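Local coordinates for protein ORF14 (Streptomyces clavuligerus, PDB 2WPX) that binds acetyl-CoA and probably transfers acyl groups, as a tandem GNAT protein of the clavulanic acid biosynthesis pathway, at residues V183-G186 with E192-V195; A264-T269 with L283-N288; R234-G239 with L293-E298. All blocks are in the same frame, centred on the assembly; numbering follows the deposited sequence.

Contact 1 (V183-G186 with E192-V195); sequences VTWG and EYAV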
ATOM      1  N   VAL A 183       2.370 -17.619 -17.674  1.00 21.11           N
ATOM      2  CA  VAL A 183       3.167 -18.265 -16.592  1.00 20.67           C
ATOM      3  C   VAL A 183       2.710 -17.756 -15.189  1.00 19.74           C
ATOM      4  O   VAL A 183       2.191 -16.617 -15.048  1.00 19.41           O
ATOM      5  CB  VAL A 183       4.706 -18.022 -16.812  1.00 21.18           C
ATOM      6  CG1 VAL A 183       5.058 -16.537 -16.583  1.00 17.22           C
ATOM      7  CG2 VAL A 183       5.580 -18.906 -15.915  1.00 20.60           C
ATOM      8  N   THR A 184       2.905 -18.574 -14.155  1.00 19.09           N
ATOM      9  CA  THR A 184       2.534 -18.212 -12.768  1.00 17.26           C
ATOM     10  C   THR A 184       3.686 -18.532 -11.845  1.00 17.34           C
ATOM     11  O   THR A 184       4.462 -19.465 -12.099  1.00 18.67           O
ATOM     12  CB  THR A 184       1.297 -19.008 -12.235  1.00 17.79           C
ATOM     13  OG1 THR A 184       1.604 -20.425 -12.192  1.00 19.82           O
ATOM     14  CG2 THR A 184       0.076 -18.767 -13.116  1.00 15.69           C
ATOM     15  N   TRP A 185       3.798 -17.776 -10.764  1.00 15.98           N
ATOM     16  CA  TRP A 185       4.748 -18.097  -9.695  1.00 14.91           C
ATOM     17  C   TRP A 185       4.299 -17.450  -8.360  1.00 14.91           C
ATOM     18  O   TRP A 185       3.528 -16.475  -8.368  1.00 13.93           O
ATOM     19  CB  TRP A 185       6.138 -17.623 -10.092  1.00 12.47           C
ATOM     20  CG  TRP A 185       6.305 -16.166 -10.192  1.00 12.76           C
ATOM     21  CD1 TRP A 185       6.527 -15.302  -9.173  1.00 11.12           C
ATOM     22  CD2 TRP A 185       6.310 -15.372 -11.387  1.00 14.03           C
ATOM     23  NE1 TRP A 185       6.705 -14.033  -9.639  1.00  9.72           N
ATOM     24  CE2 TRP A 185       6.572 -14.043 -10.998  1.00 12.70           C
ATOM     25  CE3 TRP A 185       6.133 -15.659 -12.744  1.00 15.99           C
ATOM     26  CZ2 TRP A 185       6.636 -12.998 -11.908  1.00 15.30           C
ATOM     27  CZ3 TRP A 185       6.207 -14.628 -13.647  1.00 18.50           C
ATOM     28  CH2 TRP A 185       6.458 -13.303 -13.222  1.00 16.85           C
ATOM     29  N   GLY A 186       4.802 -18.005  -7.251  1.00 15.09           N
ATOM     30  CA  GLY A 186       4.357 -17.668  -5.901  1.00 16.21           C
ATOM     31  C   GLY A 186       5.071 -16.435  -5.375  1.00 17.46           C
ATOM     32  O   GLY A 186       5.223 -15.415  -6.102  1.00 18.37           O
ATOM     33  N   GLU A 192      14.564 -16.050 -13.816  1.00 17.34           N
ATOM     34  CA  GLU A 192      14.228 -15.869 -15.197  1.00 18.56           C
ATOM     35  C   GLU A 192      13.406 -14.610 -15.469  1.00 18.29           C
ATOM     36  O   GLU A 192      13.579 -13.983 -16.532  1.00 18.43           O
ATOM     37  CB  GLU A 192      13.436 -17.101 -15.627  1.00 18.53           C
ATOM     38  CG  GLU A 192      13.042 -17.136 -17.050  1.00 21.55           C
ATOM     39  CD  GLU A 192      12.497 -18.504 -17.456  1.00 28.35           C
ATOM     40  OE1 GLU A 192      12.272 -18.745 -18.663  1.00 32.88           O
ATOM     41  OE2 GLU A 192      12.276 -19.360 -16.569  1.00 31.27           O
ATOM     42  N   TYR A 193      12.506 -14.265 -14.533  1.00 17.03           N
ATOM     43  CA  TYR A 193      11.564 -13.161 -14.747  1.00 17.02           C
ATOM     44  C   TYR A 193      11.816 -11.896 -13.984  1.00 15.95           C
ATOM     45  O   TYR A 193      11.053 -10.949 -14.145  1.00 15.71           O
ATOM     46  CB  TYR A 193      10.123 -13.547 -14.501  1.00 17.71           C
ATOM     47  CG  TYR A 193       9.700 -14.720 -15.295  1.00 19.36           C
ATOM     48  CD1 TYR A 193       9.389 -15.902 -14.672  1.00 23.04           C
ATOM     49  CD2 TYR A 193       9.657 -14.671 -16.651  1.00 21.09           C
ATOM     50  CE1 TYR A 193       9.018 -17.011 -15.389  1.00 23.41           C
ATOM     51  CE2 TYR A 193       9.308 -15.781 -17.367  1.00 23.13           C
ATOM     52  CZ  TYR A 193       8.987 -16.940 -16.720  1.00 20.84           C
ATOM     53  OH  TYR A 193       8.599 -18.047 -17.402  1.00 25.39           O
ATOM     54  N   ALA A 194      12.889 -11.875 -13.210  1.00 14.60           N
ATOM     55  CA  ALA A 194      13.220 -10.765 -12.373  1.00 14.96           C
ATOM     56  C   ALA A 194      13.622  -9.553 -13.183  1.00 15.78           C
ATOM     57  O   ALA A 194      13.031  -8.448 -13.043  1.00 15.24           O
ATOM     58  CB  ALA A 194      14.377 -11.174 -11.357  1.00 15.33           C
ATOM     59  N   VAL A 195      14.636  -9.716 -14.040  1.00 16.39           N
ATOM     60  CA  VAL A 195      15.034  -8.549 -14.854  1.00 16.80           C
ATOM     61  C   VAL A 195      13.896  -8.106 -15.827  1.00 18.14           C
ATOM     62  O   VAL A 195      13.653  -6.925 -15.976  1.00 18.18           O
ATOM     63  CB  VAL A 195      16.408  -8.721 -15.540  1.00 17.04           C
ATOM     64  CG1 VAL A 195      16.688  -7.592 -16.520  1.00 14.58           C
ATOM     65  CG2 VAL A 195      17.505  -8.741 -14.476  1.00 15.27           C
TER

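Contact 2 (A264-T269 with L283-N288); sequences ALQGMT and LLKLAN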
ATOM      1  N   ALA A 264      -7.716  -9.775   0.436  1.00 13.37           N
ATOM      2  CA  ALA A 264      -6.487  -9.905  -0.331  1.00 13.31           C
ATOM      3  C   ALA A 264      -6.229  -8.601  -1.053  1.00 13.25           C
ATOM      4  O   ALA A 264      -7.103  -7.737  -1.164  1.00 13.78           O
ATOM      5  CB  ALA A 264      -6.555 -11.137  -1.283  1.00 13.37           C
ATOM      6  N   LEU A 265      -4.997  -8.405  -1.457  1.00 14.07           N
ATOM      7  CA  LEU A 265      -4.628  -7.126  -2.089  1.00 16.40           C
ATOM      8  C   LEU A 265      -4.186  -7.395  -3.541  1.00 15.88           C
ATOM      9  O   LEU A 265      -3.348  -8.236  -3.790  1.00 15.75           O
ATOM     10  CB  LEU A 265      -3.576  -6.416  -1.229  1.00 16.19           C
ATOM     11  CG  LEU A 265      -2.971  -5.044  -1.515  1.00 22.59           C
ATOM     12  CD1 LEU A 265      -2.163  -5.044  -2.801  1.00 27.50           C
ATOM     13  CD2 LEU A 265      -4.022  -3.910  -1.514  1.00 25.96           C
ATOM     14  N   GLN A 266      -4.819  -6.732  -4.501  1.00 16.91           N
ATOM     15  CA  GLN A 266      -4.401  -6.831  -5.899  1.00 16.08           C
ATOM     16  C   GLN A 266      -3.436  -5.754  -6.158  1.00 18.04           C
ATOM     17  O   GLN A 266      -3.739  -4.590  -5.941  1.00 19.35           O
ATOM     18  CB  GLN A 266      -5.582  -6.677  -6.858  1.00 17.40           C
ATOM     19  CG  GLN A 266      -5.208  -6.822  -8.352  1.00 17.38           C
ATOM     20  CD  GLN A 266      -6.428  -6.737  -9.267  1.00 22.48           C
ATOM     21  OE1 GLN A 266      -7.034  -7.768  -9.582  1.00 22.21           O
ATOM     22  NE2 GLN A 266      -6.811  -5.502  -9.686  1.00 22.19           N
ATOM     23  N   GLY A 267      -2.246  -6.123  -6.619  1.00 19.74           N
ATOM     24  CA  GLY A 267      -1.211  -5.114  -6.887  1.00 23.79           C
ATOM     25  C   GLY A 267      -1.219  -4.674  -8.349  1.00 27.70           C
ATOM     26  O   GLY A 267      -2.154  -4.954  -9.100  1.00 27.91           O
ATOM     27  N   MET A 268      -0.170  -4.000  -8.781  1.00 31.72           N
ATOM     28  CA  MET A 268      -0.176  -3.494 -10.141  1.00 36.62           C
ATOM     29  C   MET A 268      -0.223  -4.560 -11.261  1.00 35.58           C
ATOM     30  O   MET A 268       0.350  -5.641 -11.156  1.00 33.45           O
ATOM     31  CB  MET A 268       0.946  -2.468 -10.357  1.00 41.69           C
ATOM     32  CG  MET A 268       2.317  -2.897  -9.771  1.00 47.39           C
ATOM     33  SD  MET A 268       3.608  -1.631 -10.054  1.00 63.30           S
ATOM     34  CE  MET A 268       3.657  -0.798  -8.445  1.00 60.28           C
ATOM     35  N   THR A 269      -0.968  -4.250 -12.313  1.00 28.05           N
ATOM     36  CA  THR A 269      -0.897  -5.015 -13.528  1.00 26.10           C
ATOM     37  C   THR A 269      -0.219  -4.112 -14.499  1.00 25.94           C
ATOM     38  O   THR A 269      -0.704  -3.015 -14.737  1.00 27.58           O
ATOM     39  CB  THR A 269      -2.311  -5.340 -14.029  1.00 26.29           C
ATOM     40  OG1 THR A 269      -3.042  -5.974 -12.957  1.00 29.35           O
ATOM     41  CG2 THR A 269      -2.288  -6.273 -15.255  1.00 24.09           C
ATOM     42  N   LEU A 283      -6.797 -10.431 -19.162  1.00 17.58           N
ATOM     43  CA  LEU A 283      -6.475 -11.847 -19.099  1.00 17.49           C
ATOM     44  C   LEU A 283      -5.645 -12.102 -17.855  1.00 16.23           C
ATOM     45  O   LEU A 283      -5.909 -13.016 -17.114  1.00 17.99           O
ATOM     46  CB  LEU A 283      -5.672 -12.278 -20.326  1.00 17.68           C
ATOM     47  CG  LEU A 283      -4.946 -13.614 -20.150  1.00 18.03           C
ATOM     48  CD1 LEU A 283      -5.934 -14.766 -20.184  1.00 17.11           C
ATOM     49  CD2 LEU A 283      -3.888 -13.772 -21.218  1.00 18.76           C
ATOM     50  N   LEU A 284      -4.623 -11.278 -17.644  1.00 15.74           N
ATOM     51  CA  LEU A 284      -3.761 -11.368 -16.492  1.00 14.81           C
ATOM     52  C   LEU A 284      -4.527 -11.278 -15.124  1.00 14.88           C
ATOM     53  O   LEU A 284      -4.334 -12.116 -14.257  1.00 14.57           O
ATOM     54  CB  LEU A 284      -2.624 -10.339 -16.617  1.00 14.31           C
ATOM     55  CG  LEU A 284      -1.509 -10.745 -17.590  1.00 15.64           C
ATOM     56  CD1 LEU A 284      -0.475  -9.641 -17.675  1.00 15.91           C
ATOM     57  CD2 LEU A 284      -0.807 -12.082 -17.211  1.00 12.39           C
ATOM     58  N   LYS A 285      -5.410 -10.306 -14.941  1.00 15.95           N
ATOM     59  CA  LYS A 285      -6.114 -10.214 -13.645  1.00 16.87           C
ATOM     60  C   LYS A 285      -7.003 -11.396 -13.368  1.00 16.39           C
ATOM     61  O   LYS A 285      -7.059 -11.880 -12.224  1.00 15.55           O
ATOM     62  CB  LYS A 285      -6.929  -8.930 -13.500  1.00 18.14           C
ATOM     63  CG  LYS A 285      -6.091  -7.713 -13.431  1.00 18.81           C
ATOM     64  CD  LYS A 285      -7.020  -6.535 -13.542  1.00 24.05           C
ATOM     65  CE  LYS A 285      -6.555  -5.390 -12.661  1.00 26.55           C
ATOM     66  NZ  LYS A 285      -5.584  -4.693 -13.479  1.00 26.31           N
ATOM     67  N   LEU A 286      -7.682 -11.879 -14.418  1.00 17.35           N
ATOM     68  CA  LEU A 286      -8.606 -12.983 -14.252  1.00 17.56           C
ATOM     69  C   LEU A 286      -7.850 -14.270 -14.050  1.00 17.19           C
ATOM     70  O   LEU A 286      -8.235 -15.063 -13.187  1.00 17.92           O
ATOM     71  CB  LEU A 286      -9.551 -13.110 -15.422  1.00 19.26           C
ATOM     72  CG  LEU A 286     -10.669 -12.088 -15.359  1.00 19.08           C
ATOM     73  CD1 LEU A 286     -11.317 -12.133 -16.710  1.00 18.44           C
ATOM     74  CD2 LEU A 286     -11.684 -12.442 -14.276  1.00 13.04           C
ATOM     75  N   ALA A 287      -6.778 -14.492 -14.812  1.00 15.97           N
ATOM     76  CA  ALA A 287      -5.989 -15.712 -14.587  1.00 15.82           C
ATOM     77  C   ALA A 287      -5.342 -15.672 -13.201  1.00 14.91           C
ATOM     78  O   ALA A 287      -5.343 -16.676 -12.505  1.00 15.61           O
ATOM     79  CB  ALA A 287      -4.873 -15.904 -15.710  1.00 14.97           C
ATOM     80  N   ASN A 288      -4.776 -14.527 -12.804  1.00 14.46           N
ATOM     81  CA  ASN A 288      -4.178 -14.434 -11.452  1.00 15.36           C
ATOM     82  C   ASN A 288      -5.204 -14.577 -10.318  1.00 15.70           C
ATOM     83  O   ASN A 288      -4.897 -15.144  -9.281  1.00 16.25           O
ATOM     84  CB  ASN A 288      -3.406 -13.135 -11.254  1.00 14.84           C
ATOM     85  CG  ASN A 288      -2.205 -13.301 -10.298  1.00 16.65           C
ATOM     86  OD1 ASN A 288      -1.916 -12.405  -9.486  1.00 20.26           O
ATOM     87  ND2 ASN A 288      -1.501 -14.441 -10.398  1.00 10.39           N
TER
HETATM   88  O   HOH W   1      -5.840 -10.265  -9.980  1.00  7.42           O

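Contact 3 (R234-G239 with L293-E298); sequences RAYHTG and LRHEPE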
ATOM      1  N   ARG A 234       2.163 -13.442   1.676  1.00 14.98           N
ATOM      2  CA  ARG A 234       2.314 -14.395   0.615  1.00 16.16           C
ATOM      3  C   ARG A 234       1.909 -13.690  -0.697  1.00 16.63           C
ATOM      4  O   ARG A 234       1.003 -12.845  -0.688  1.00 17.32           O
ATOM      5  CB  ARG A 234       1.207 -15.405   0.871  1.00 18.32           C
ATOM      6  CG  ARG A 234       1.502 -16.760   0.688  1.00 19.10           C
ATOM      7  CD  ARG A 234       0.799 -17.554   1.792  1.00 23.27           C
ATOM      8  NE  ARG A 234      -0.665 -17.584   1.917  1.00 25.76           N
ATOM      9  CZ  ARG A 234      -1.317 -17.380   3.087  1.00 26.94           C
ATOM     10  NH1 ARG A 234      -0.655 -17.015   4.193  1.00 23.10           N
ATOM     11  NH2 ARG A 234      -2.629 -17.514   3.175  1.00 20.99           N
ATOM     12  N   ALA A 235       2.457 -14.095  -1.848  1.00 15.83           N
ATOM     13  CA  ALA A 235       2.067 -13.414  -3.087  1.00 15.30           C
ATOM     14  C   ALA A 235       1.772 -14.376  -4.233  1.00 15.38           C
ATOM     15  O   ALA A 235       2.181 -15.540  -4.194  1.00 16.21           O
ATOM     16  CB  ALA A 235       3.122 -12.366  -3.487  1.00 14.02           C
ATOM     17  N   TYR A 236       1.016 -13.901  -5.223  1.00 14.37           N
ATOM     18  CA  TYR A 236       0.611 -14.760  -6.338  1.00 15.68           C
ATOM     19  C   TYR A 236       0.821 -13.995  -7.648  1.00 15.39           C
ATOM     20  O   TYR A 236       0.339 -12.846  -7.789  1.00 15.20           O
ATOM     21  CB  TYR A 236      -0.854 -15.202  -6.205  1.00 16.84           C
ATOM     22  CG  TYR A 236      -1.138 -16.105  -5.046  1.00 18.82           C
ATOM     23  CD1 TYR A 236      -1.370 -15.580  -3.745  1.00 20.02           C
ATOM     24  CD2 TYR A 236      -1.184 -17.484  -5.213  1.00 20.23           C
ATOM     25  CE1 TYR A 236      -1.641 -16.404  -2.678  1.00 17.77           C
ATOM     26  CE2 TYR A 236      -1.457 -18.312  -4.126  1.00 17.64           C
ATOM     27  CZ  TYR A 236      -1.667 -17.758  -2.886  1.00 17.42           C
ATOM     28  OH  TYR A 236      -1.941 -18.549  -1.840  1.00 20.14           O
ATOM     29  N   HIS A 237       1.562 -14.598  -8.585  1.00 14.28           N
ATOM     30  CA  HIS A 237       1.929 -13.913  -9.835  1.00 13.73           C
ATOM     31  C   HIS A 237       1.501 -14.685 -11.083  1.00 13.95           C
ATOM     32  O   HIS A 237       1.604 -15.896 -11.127  1.00 13.78           O
ATOM     33  CB  HIS A 237       3.429 -13.688  -9.916  1.00 12.48           C
ATOM     34  CG  HIS A 237       3.975 -12.918  -8.763  1.00 15.60           C
ATOM     35  ND1 HIS A 237       4.325 -13.517  -7.570  1.00 19.47           N
ATOM     36  CD2 HIS A 237       4.213 -11.590  -8.602  1.00 16.45           C
ATOM     37  CE1 HIS A 237       4.778 -12.597  -6.736  1.00 17.40           C
ATOM     38  NE2 HIS A 237       4.736 -11.421  -7.344  1.00 18.73           N
ATOM     39  N   THR A 238       0.970 -13.958 -12.055  1.00 13.15           N
ATOM     40  CA  THR A 238       0.756 -14.456 -13.401  1.00 12.76           C
ATOM     41  C   THR A 238       1.462 -13.508 -14.369  1.00 12.03           C
ATOM     42  O   THR A 238       1.418 -12.294 -14.217  1.00 11.25           O
ATOM     43  CB  THR A 238      -0.720 -14.490 -13.743  1.00 13.73           C
ATOM     44  OG1 THR A 238      -1.385 -15.358 -12.812  1.00 15.30           O
ATOM     45  CG2 THR A 238      -0.924 -14.994 -15.216  1.00 13.11           C
ATOM     46  N   GLY A 239       2.167 -14.081 -15.323  1.00 12.44           N
ATOM     47  CA  GLY A 239       2.889 -13.314 -16.327  1.00 11.83           C
ATOM     48  C   GLY A 239       2.534 -13.759 -17.737  1.00 12.50           C
ATOM     49  O   GLY A 239       2.098 -14.884 -17.970  1.00 12.80           O
ATOM     50  N   LEU A 293      -7.665 -17.835  -5.818  1.00 14.84           N
ATOM     51  CA  LEU A 293      -8.857 -18.477  -5.230  1.00 17.10           C
ATOM     52  C   LEU A 293      -8.689 -19.983  -5.103  1.00 17.84           C
ATOM     53  O   LEU A 293      -9.328 -20.608  -4.262  1.00 19.95           O
ATOM     54  CB  LEU A 293     -10.097 -18.191  -6.089  1.00 16.46           C
ATOM     55  CG  LEU A 293     -10.930 -16.981  -5.694  1.00 18.66           C
ATOM     56  CD1 LEU A 293     -10.068 -15.985  -5.040  1.00 17.97           C
ATOM     57  CD2 LEU A 293     -11.780 -16.351  -6.821  1.00 15.86           C
ATOM     58  N   ARG A 294      -7.863 -20.596  -5.936  1.00 29.32           N
ATOM     59  CA  ARG A 294      -7.747 -22.015  -5.793  1.00 31.61           C
ATOM     60  C   ARG A 294      -6.765 -22.364  -4.676  1.00 29.11           C
ATOM     61  O   ARG A 294      -6.729 -23.488  -4.217  1.00 30.56           O
ATOM     62  CB  ARG A 294      -7.478 -22.729  -7.136  1.00 34.91           C
ATOM     63  CG  ARG A 294      -6.060 -22.660  -7.642  1.00 37.03           C
ATOM     64  CD  ARG A 294      -5.671 -23.928  -8.468  1.00 46.01           C
ATOM     65  NE  ARG A 294      -6.495 -24.073  -9.663  1.00 53.32           N
ATOM     66  CZ  ARG A 294      -6.587 -23.148 -10.615  1.00 56.16           C
ATOM     67  NH1 ARG A 294      -5.906 -22.004 -10.513  1.00 54.93           N
ATOM     68  NH2 ARG A 294      -7.370 -23.367 -11.663  1.00 61.24           N
ATOM     69  N   HIS A 295      -6.025 -21.374  -4.195  1.00 25.65           N
ATOM     70  CA  HIS A 295      -5.167 -21.550  -3.018  1.00 25.52           C
ATOM     71  C   HIS A 295      -5.692 -20.845  -1.724  1.00 25.44           C
ATOM     72  O   HIS A 295      -5.273 -21.158  -0.617  1.00 26.13           O
ATOM     73  CB  HIS A 295      -3.769 -21.065  -3.373  1.00 24.02           C
ATOM     74  CG  HIS A 295      -3.136 -21.879  -4.452  1.00 27.69           C
ATOM     75  ND1 HIS A 295      -2.413 -23.026  -4.186  1.00 29.53           N
ATOM     76  CD2 HIS A 295      -3.153 -21.743  -5.802  1.00 25.97           C
ATOM     77  CE1 HIS A 295      -2.002 -23.552  -5.329  1.00 32.13           C
ATOM     78  NE2 HIS A 295      -2.435 -22.791  -6.321  1.00 29.18           N
ATOM     79  N   GLU A 296      -6.589 -19.875  -1.910  1.00 24.70           N
ATOM     80  CA  GLU A 296      -7.149 -19.059  -0.861  1.00 24.36           C
ATOM     81  C   GLU A 296      -8.662 -19.048  -1.136  1.00 25.78           C
ATOM     82  O   GLU A 296      -9.217 -18.034  -1.534  1.00 24.89           O
ATOM     83  CB  GLU A 296      -6.587 -17.645  -1.006  1.00 23.60           C
ATOM     84  CG  GLU A 296      -5.786 -17.054   0.176  1.00 26.56           C
ATOM     85  CD  GLU A 296      -4.492 -17.743   0.441  1.00 28.65           C
ATOM     86  OE1 GLU A 296      -4.532 -18.741   1.140  1.00 40.40           O
ATOM     87  OE2 GLU A 296      -3.422 -17.314   0.014  1.00 30.98           O
ATOM     88  N   PRO A 297      -9.335 -20.209  -0.954  1.00 29.06           N
ATOM     89  CA  PRO A 297     -10.788 -20.299  -1.152  1.00 31.79           C
ATOM     90  C   PRO A 297     -11.615 -19.282  -0.368  1.00 32.16           C
ATOM     91  O   PRO A 297     -12.721 -18.999  -0.769  1.00 35.03           O
ATOM     92  CB  PRO A 297     -11.137 -21.726  -0.665  1.00 35.91           C
ATOM     93  CG  PRO A 297      -9.890 -22.227   0.090  1.00 34.45           C
ATOM     94  CD  PRO A 297      -8.744 -21.517  -0.581  1.00 30.49           C
ATOM     95  N   GLU A 298     -11.128 -18.763   0.752  1.00 29.96           N
ATOM     96  CA  GLU A 298     -11.994 -17.981   1.609  1.00 30.36           C
ATOM     97  C   GLU A 298     -11.960 -16.539   1.207  1.00 27.19           C
ATOM     98  O   GLU A 298     -12.702 -15.749   1.754  1.00 27.35           O
ATOM     99  CB  GLU A 298     -11.576 -18.096   3.061  1.00 31.75           C
ATOM    100  CG  GLU A 298     -12.064 -19.360   3.715  1.00 38.71           C
ATOM    101  CD  GLU A 298     -11.457 -19.563   5.081  1.00 45.48           C
ATOM    102  OE1 GLU A 298     -10.329 -20.080   5.152  1.00 48.93           O
ATOM    103  OE2 GLU A 298     -12.100 -19.235   6.101  1.00 50.61           O
TER

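Contact 1 (V183-G186 with E192-V195)
Tyr193 reaches from helix 191-199 onto Val183 and Trp185 of strand 180-185, joining what correspond to the first strand and first helix of the GNAT fold in the C-terminal half of the protein. At the near end of the side chain, Tyr193 CB sits 3.9 Å from Trp185 CH2. One atom on, Tyr193 CG lies 3.9 Å from Trp185 CZ3, and Tyr193 CD1 comes closer still, 3.6 Å from that same CZ3. The ring planes are almost parallel, 8° apart, but slid so far that they barely overlap; the centroid of the indole six-membered ring is 5.0 Å from that of the tyrosine. Trp185 is set for this by its first torsion of 67°, with CG between the backbone N and carbonyl carbon, and the indole also stacks with His237 of the next strand. Tyr193 CE1 is shared, still near the indole but 4.0 Å from Val183 CG2; beyond it CZ meets both valine methyls. Val183 also puts CG1 at the indole edge, in its plane, so the two strand side chains form one apolar surface. On one face of the tyrosine ring, the CG of neighbouring Glu192 lies over the centre. The phenol tip finishes against a methyl, with Tyr193 OH 3.5 Å from Val183 CG2.

Contact 2 (A264-T269 with L283-N288)
Thr269 OG1 is held from two quarters: Lys285 NZ donates to it at 2.9 Å, and the hydroxyl of Thr252 on the adjacent strand bonds to it too. The lysine gets there by a bent route. Its chain leaves helix 280-295, runs past the hydroxyl with Lys285 CG 3.5 Å from Thr269 OG1, then bends at chi3 and again at chi4 (85°), which turns NZ toward the threonine hydroxyl. With Thr269 OG1 beside the backbone N (chi1 -54°), the methyl CG2 lies anti to that N, and Thr269 CG2 faces Leu284 CB at 4.3 Å. Gln266 extends from the strand and crosses the lysine chain at about a right angle. Its NE2 bonds weakly to Asn317. At the other end of the amide a water bridges back to the helix, donating to Gln266 OE1 at 2.8 Å and to Lys285 O at 3.0 Å. Over these segments strand and helix run roughly antiparallel (151°), as expected for the first two elements of the beta-alpha-beta unit at the heart of a GNAT domain. Between them the lysine's polar partner is a neutral hydroxyl; if no anion lies nearby, so buried a setting might favour loss of its proton.

Contact 3 (R234-G239 with L293-E298)
Tyr236 stands with CG anti to its own carbonyl carbon (chi1 -66°), which carries the ring from strand 234-242 toward the helix end, while Glu296 bends at chi2 (67°) and brings its carboxylate to the phenol. The two meet in a short bond: Tyr236 OH donates to Glu296 OE2 at 2.7 Å, and that oxygen lies at the edge of the tyrosine ring, near its plane. Arg234, two residues back along the strand, comes to meet Glu296 from the opposite direction on a chain bent at chi2 and chi3. Its NH2 makes the main link of a salt bridge, with Arg234 NH2 3.0 Å from Glu296 OE1. The bond runs close to the guanidinium plane but reaches the oxygen from above the carboxylate, 57° out of its plane, because the two flat groups stand steeply to each other. Two weak bonds add to it, both to Glu296 OE2: from Arg234 NE at 3.4 Å and from Arg234 NH2 at 3.3 Å. In GNAT terms this ties the second strand of the C-terminal domain to the C-terminal part of the central helix, 280-295, and the residues that follow. With phenol and guanidinium both donating, the carboxylate probably stays ionised. His295, just before it, lays CB 3.5 Å from Tyr236 OH, and its imidazole meets the tyrosine ring obliquely. Tyr291, a turn earlier in the helix, sits edge-to-face with Tyr236 and also meets the His295 ring.

In the fold
All three contacts belong to the C-terminal GNAT-like half and lie away from the acetyl-CoA seen bound to the other half. Contacts 2 and 3 share helix 280-295: contact 2 is buried and uses a lysine, hydroxyl, amide and water, whereas contact 3, at the helix end and only partly buried, relies on ion pairing and a phenol. Contact 1, also partly buried, is aromatic and apolar, and belongs to a different helix. Strands 180-185 and 234-242 are neighbours, so contacts 1 and 3 join directly through backbone bonds, Val183 with Gly239 and Trp185 with His237. Leu284 packing on Thr238 links contacts 2 and 3.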